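Putative Type I topoisomerase (Deinococcus radiodurans, PDB 3M4A) probably relaxes DNA as a type IB topoisomerase, breaking one strand without ATP, allowing passage and rejoining it. Local coordinates at residues A[260-263]-A[264-267]; A[121-124]-A[125-129]. All blocks are in the same frame, centred on the assembly; numbering follows the deposited sequence.

Contact 1 (A[260-263]-A[264-267])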
loop_
_atom_site.group_PDB
_atom_site.type_symbol
_atom_site.label_atom_id
_atom_site.label_comp_id
_atom_site.label_asym_id
_atom_site.label_seq_id
_atom_site.Cartn_x
_atom_site.Cartn_y
_atom_site.Cartn_z
ATOM N N GLU A 260 7.750 -24.003 -21.850
ATOM C CA GLU A 260 6.665 -23.077 -21.555
ATOM C C GLU A 260 5.527 -23.774 -20.826
ATOM O O GLU A 260 4.838 -23.153 -20.018
ATOM C CB GLU A 260 6.157 -22.419 -22.837
ATOM C CG GLU A 260 5.006 -21.448 -22.606
ATOM C CD GLU A 260 4.954 -20.309 -23.608
ATOM O OE1 GLU A 260 5.999 -19.988 -24.224
ATOM O OE2 GLU A 260 3.861 -19.717 -23.760
ATOM N N ARG A 261 5.345 -25.065 -21.104
ATOM C CA ARG A 261 4.309 -25.858 -20.450
ATOM C C ARG A 261 4.622 -26.034 -18.964
ATOM O O ARG A 261 3.729 -25.936 -18.128
ATOM C CB ARG A 261 4.148 -27.225 -21.130
ATOM C CG ARG A 261 2.764 -27.823 -20.948
ATOM C CD ARG A 261 2.639 -29.242 -21.528
ATOM N NE ARG A 261 3.060 -30.279 -20.578
ATOM C CZ ARG A 261 2.379 -30.629 -19.483
ATOM N NH1 ARG A 261 1.238 -30.019 -19.166
ATOM N NH2 ARG A 261 2.847 -31.590 -18.689
ATOM N N GLN A 262 5.892 -26.280 -18.647
ATOM C CA GLN A 262 6.321 -26.400 -17.252
ATOM C C GLN A 262 6.249 -25.052 -16.536
ATOM O O GLN A 262 5.925 -25.002 -15.341
ATOM C CB GLN A 262 7.735 -26.977 -17.152
ATOM C CG GLN A 262 7.820 -28.482 -17.422
ATOM C CD GLN A 262 6.956 -29.302 -16.472
ATOM O OE1 GLN A 262 6.094 -30.068 -16.911
ATOM N NE2 GLN A 262 7.166 -29.130 -15.171
ATOM N N ALA A 263 6.561 -23.978 -17.264
ATOM C CA ALA A 263 6.455 -22.604 -16.744
ATOM C C ALA A 263 5.020 -22.276 -16.349
ATOM O O ALA A 263 4.774 -21.654 -15.322
ATOM C CB ALA A 263 6.961 -21.588 -17.783
ATOM N N LYS A 264 4.062 -22.692 -17.170
ATOM C CA LYS A 264 2.661 -22.409 -16.889
ATOM C C LYS A 264 2.157 -23.126 -15.627
ATOM O O LYS A 264 1.274 -22.615 -14.937
ATOM C CB LYS A 264 1.792 -22.733 -18.102
ATOM C CG LYS A 264 1.916 -21.717 -19.204
ATOM C CD LYS A 264 1.136 -22.154 -20.417
ATOM C CE LYS A 264 1.191 -21.111 -21.516
ATOM N NZ LYS A 264 0.640 -21.651 -22.800
ATOM N N LYS A 265 2.722 -24.291 -15.323
ATOM C CA LYS A 265 2.433 -24.987 -14.069
ATOM C C LYS A 265 2.904 -24.157 -12.866
ATOM O O LYS A 265 2.239 -24.116 -11.827
ATOM C CB LYS A 265 3.131 -26.351 -14.032
ATOM C CG LYS A 265 2.842 -27.169 -12.767
ATOM C CD LYS A 265 3.989 -28.095 -12.358
ATOM C CE LYS A 265 5.077 -27.367 -11.563
ATOM N NZ LYS A 265 4.572 -26.883 -10.249
ATOM N N VAL A 266 4.068 -23.533 -12.998
ATOM C CA VAL A 266 4.598 -22.694 -11.914
ATOM C C VAL A 266 3.675 -21.488 -11.704
ATOM O O VAL A 266 3.407 -21.083 -10.559
ATOM C CB VAL A 266 6.049 -22.211 -12.183
ATOM C CG1 VAL A 266 6.558 -21.336 -11.013
ATOM C CG2 VAL A 266 6.998 -23.399 -12.416
ATOM N N LEU A 267 3.184 -20.923 -12.800
ATOM C CA LEU A 267 2.246 -19.804 -12.720
ATOM C C LEU A 267 0.978 -20.190 -11.957
ATOM O O LEU A 267 0.467 -19.395 -11.177
ATOM C CB LEU A 267 1.898 -19.271 -14.109
ATOM C CG LEU A 267 3.030 -18.604 -14.894
ATOM C CD1 LEU A 267 2.486 -18.062 -16.205
ATOM C CD2 LEU A 267 3.699 -17.486 -14.083
#

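Contact 2 (A[121-124]-A[125-129]). With ACY (acetic acid), chain D; nucleotides of chain B.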
loop_
_atom_site.group_PDB
_atom_site.type_symbol
_atom_site.label_atom_id
_atom_site.label_comp_id
_atom_site.label_asym_id
_atom_site.label_seq_id
_atom_site.Cartn_x
_atom_site.Cartn_y
_atom_site.Cartn_z
ATOM N N ARG A 121 -1.877 10.023 14.139
ATOM C CA ARG A 121 -1.107 9.861 12.910
ATOM C C ARG A 121 -0.061 8.750 13.048
ATOM O O ARG A 121 0.282 8.121 12.056
ATOM C CB ARG A 121 -0.447 11.170 12.489
ATOM C CG ARG A 121 -1.468 12.214 12.076
ATOM C CD ARG A 121 -0.796 13.524 11.693
ATOM N NE ARG A 121 0.007 13.392 10.488
ATOM C CZ ARG A 121 -0.418 13.560 9.234
ATOM N NH1 ARG A 121 -1.669 13.906 8.955
ATOM N NH2 ARG A 121 0.441 13.387 8.246
ATOM N N LYS A 122 0.455 8.522 14.249
ATOM C CA LYS A 122 1.414 7.414 14.437
ATOM C C LYS A 122 0.713 6.043 14.288
ATOM O O LYS A 122 1.209 5.121 13.589
ATOM C CB LYS A 122 2.130 7.526 15.783
ATOM C CG LYS A 122 3.068 6.351 16.038
ATOM C CD LYS A 122 4.150 6.634 17.056
ATOM C CE LYS A 122 5.156 5.487 17.100
ATOM N NZ LYS A 122 6.372 5.854 17.893
ATOM N N VAL A 123 -0.455 5.908 14.907
ATOM C CA VAL A 123 -1.224 4.658 14.782
ATOM C C VAL A 123 -1.645 4.450 13.320
ATOM O O VAL A 123 -1.554 3.335 12.799
ATOM C CB VAL A 123 -2.427 4.590 15.736
ATOM C CG1 VAL A 123 -3.140 3.255 15.614
ATOM C CG2 VAL A 123 -1.954 4.756 17.185
ATOM N N MET A 124 -2.072 5.519 12.645
ATOM C CA MET A 124 -2.414 5.420 11.219
ATOM C C MET A 124 -1.210 5.113 10.328
ATOM O O MET A 124 -1.346 4.380 9.353
ATOM C CB MET A 124 -3.170 6.657 10.746
ATOM C CG MET A 124 -4.536 6.684 11.351
ATOM S SD MET A 124 -5.631 8.008 10.802
ATOM C CE MET A 124 -4.744 9.460 11.321
ATOM N N ALA A 125 -0.046 5.653 10.668
ATOM C CA ALA A 125 1.182 5.300 9.946
ATOM C C ALA A 125 1.510 3.812 10.119
ATOM O O ALA A 125 1.953 3.152 9.156
ATOM C CB ALA A 125 2.361 6.182 10.419
ATOM N N LEU A 126 1.319 3.278 11.326
ATOM C CA LEU A 126 1.542 1.848 11.590
ATOM C C LEU A 126 0.563 0.999 10.757
ATOM O O LEU A 126 0.933 -0.015 10.135
ATOM C CB LEU A 126 1.357 1.547 13.082
ATOM C CG LEU A 126 2.418 2.100 14.038
ATOM C CD1 LEU A 126 1.935 2.051 15.489
ATOM C CD2 LEU A 126 3.700 1.255 13.881
ATOM N N MET A 127 -0.690 1.433 10.719
ATOM C CA MET A 127 -1.708 0.734 9.930
ATOM C C MET A 127 -1.404 0.773 8.437
ATOM O O MET A 127 -1.600 -0.219 7.750
ATOM C CB MET A 127 -3.104 1.315 10.220
ATOM C CG MET A 127 -3.583 1.037 11.631
ATOM S SD MET A 127 -5.017 2.041 12.080
ATOM C CE MET A 127 -6.321 0.961 11.492
ATOM N N THR A 128 -0.892 1.910 7.958
ATOM C CA THR A 128 -0.522 2.086 6.556
ATOM C C THR A 128 0.661 1.182 6.229
ATOM O O THR A 128 0.700 0.563 5.168
ATOM C CB THR A 128 -0.201 3.540 6.222
ATOM O OG1 THR A 128 -1.354 4.348 6.487
ATOM C CG2 THR A 128 0.141 3.682 4.738
ATOM N N ARG A 129 1.617 1.084 7.143
ATOM C CA ARG A 129 2.719 0.131 6.934
ATOM C C ARG A 129 2.179 -1.289 6.825
ATOM O O ARG A 129 2.615 -2.058 5.981
ATOM C CB ARG A 129 3.799 0.235 8.018
ATOM C CG ARG A 129 4.973 -0.711 7.776
ATOM C CD ARG A 129 6.117 -0.398 8.696
ATOM N NE ARG A 129 6.734 0.868 8.307
ATOM C CZ ARG A 129 7.753 1.434 8.945
ATOM N NH1 ARG A 129 8.342 0.837 9.968
ATOM N NH2 ARG A 129 8.221 2.585 8.504
HETATM C C ACY D . 5.262 1.905 5.072
HETATM O O ACY D . 5.723 2.364 6.145
HETATM O OXT ACY D . 5.643 0.816 4.589
HETATM C CH3 ACY D . 4.227 2.700 4.339
ATOM P P DC B 10 11.066 3.666 10.655
ATOM O OP1 DC B 10 10.502 4.233 9.434
ATOM O OP2 DC B 10 10.609 2.315 11.060
ATOM O "O5'" DC B 10 12.640 3.574 10.444
ATOM C "C5'" DC B 10 13.350 4.738 9.987
ATOM C "C4'" DC B 10 14.836 4.492 10.082
ATOM O "O4'" DC B 10 15.233 4.386 11.484
ATOM C "C3'" DC B 10 15.329 3.207 9.412
ATOM O "O3'" DC B 10 16.575 3.428 8.790
ATOM C "C2'" DC B 10 15.509 2.251 10.569
ATOM C "C1'" DC B 10 16.060 3.229 11.590
ATOM N N1 DC B 10 16.034 2.777 12.991
ATOM C C2 DC B 10 16.982 3.328 13.863
ATOM O O2 DC B 10 17.802 4.163 13.432
ATOM N N3 DC B 10 16.992 2.923 15.147
ATOM C C4 DC B 10 16.120 2.016 15.584
ATOM N N4 DC B 10 16.174 1.670 16.867
ATOM C C5 DC B 10 15.141 1.450 14.713
ATOM C C6 DC B 10 15.143 1.851 13.436
ATOM P P DG B 9 9.701 3.848 17.481
ATOM O OP1 DG B 9 8.217 3.915 17.633
ATOM O OP2 DG B 9 10.442 2.662 17.957
ATOM O "O5'" DG B 9 10.120 4.071 15.956
ATOM C "C5'" DG B 9 9.605 5.150 15.215
ATOM C "C4'" DG B 9 10.520 5.497 14.052
ATOM O "O4'" DG B 9 11.815 5.984 14.481
ATOM C "C3'" DG B 9 10.879 4.304 13.174
ATOM O "O3'" DG B 9 10.878 4.733 11.829
ATOM C "C2'" DG B 9 12.226 3.806 13.726
ATOM C "C1'" DG B 9 12.899 5.100 14.096
ATOM N N9 DG B 9 13.754 5.124 15.274
ATOM C C8 DG B 9 13.497 4.544 16.477
ATOM N N7 DG B 9 14.376 4.789 17.405
ATOM C C5 DG B 9 15.287 5.601 16.768
ATOM C C6 DG B 9 16.466 6.198 17.256
ATOM O O6 DG B 9 16.964 6.149 18.385
ATOM N N1 DG B 9 17.083 6.938 16.274
ATOM C C2 DG B 9 16.639 7.100 14.986
ATOM N N2 DG B 9 17.365 7.862 14.156
ATOM N N3 DG B 9 15.523 6.570 14.530
ATOM C C4 DG B 9 14.928 5.810 15.460
#

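Contact 1 (A[260-263]-A[264-267])
Lys264 reaches back along its own helix to Glu260, one turn earlier. Its CG stands anti to its carbonyl carbon (chi1 -75°), which lays the chain against the preceding turn. CB and CG both rest on the backbone oxygen of Glu260, CG at 3.4 Å from O, and CD lies a little farther from the same atom. Beyond it the chain runs on extended, and CE comes to 3.8 Å from OE2 of Glu260 while also touching CG of Glu260. At the tip, NZ is 3.9 Å from Glu260 OE2, a long salt bridge on an exposed flank, likely to contribute modestly. Glu260 O, against which the aliphatic part of the lysine lies, also accepts a hydrogen bond from Lys264 N at 3.0 Å. Leu267 N likewise bonds to Ala263 O at 3.1 Å, whereas the bonds from Lys265 N and Val266 N are weak. Lys265 turns its amine onward to a salt bridge with Asp269. The first turns of helix 260-278 are thus amphipathic: Ala263 and Leu267 pack on helix 292-299, Val266 and Leu267 on helix 235-254.

Contact 2 (A[121-124]-A[125-129])
Met124 O takes two hydrogen bonds from Thr128, one from N and one from OG1, each 2.9 Å long and arriving from opposite faces of the carbonyl plane. The hydroxyl can fold back because OG1 stands anti to the carbonyl carbon of Thr128 (chi1 -60°), so a buried polar group is satisfied within the helix. Met127 SD passes Val123 CG1 at 4.2 Å, their side chains crossing at a slant. On the DNA side, the extended Lys122 gives its NZ to OP1 of DG9 of chain B at 2.7 Å. Arg129 meets the next phosphate with the edge of its guanidinium: NH1 binds OP2 of DC10 of chain B at 2.9 Å and NH2 binds OP1 at 3.0 Å, a nearly straight, two-pronged grip. Arg129 NE bonds to O of an acetic acid molecule, probably from the crystallisation liquor, at 2.8 Å (174°), while Asp185 pairs with NH1. A leucine in place of Arg129 would probably leave the DC10 phosphate without this paired grip and Asp185 without this cationic partner. Such a helix, apolar where it packs inside the protein and basic toward successive phosphates, forms part of a DNA-backbone binding surface in this topoisomerase IB catalytic core.

From the N terminus the chain passes the sheet of strands 54-56, 64-69 and 75-79 and helix 91-113 before helix 120-134, which holds contact 2; helix 260-278, whose opening turns form contact 1, comes much later. Each contact is local to one helix and closes no long loop; they follow in series, neither enclosing nor crossing the other. Both fall in the sequence range of the eukaryotic-type topoisomerase I catalytic core, yet on opposite sides of the chain's centre, with their own centres 39 Å apart. Contact 2 joins helices 91-113, 186-196 and 219-230 beside the bound DNA. Contact 1 belongs to a peripheral group with helices 235-254 and 292-299, its nearest atom about 31 Å from the nucleic acid.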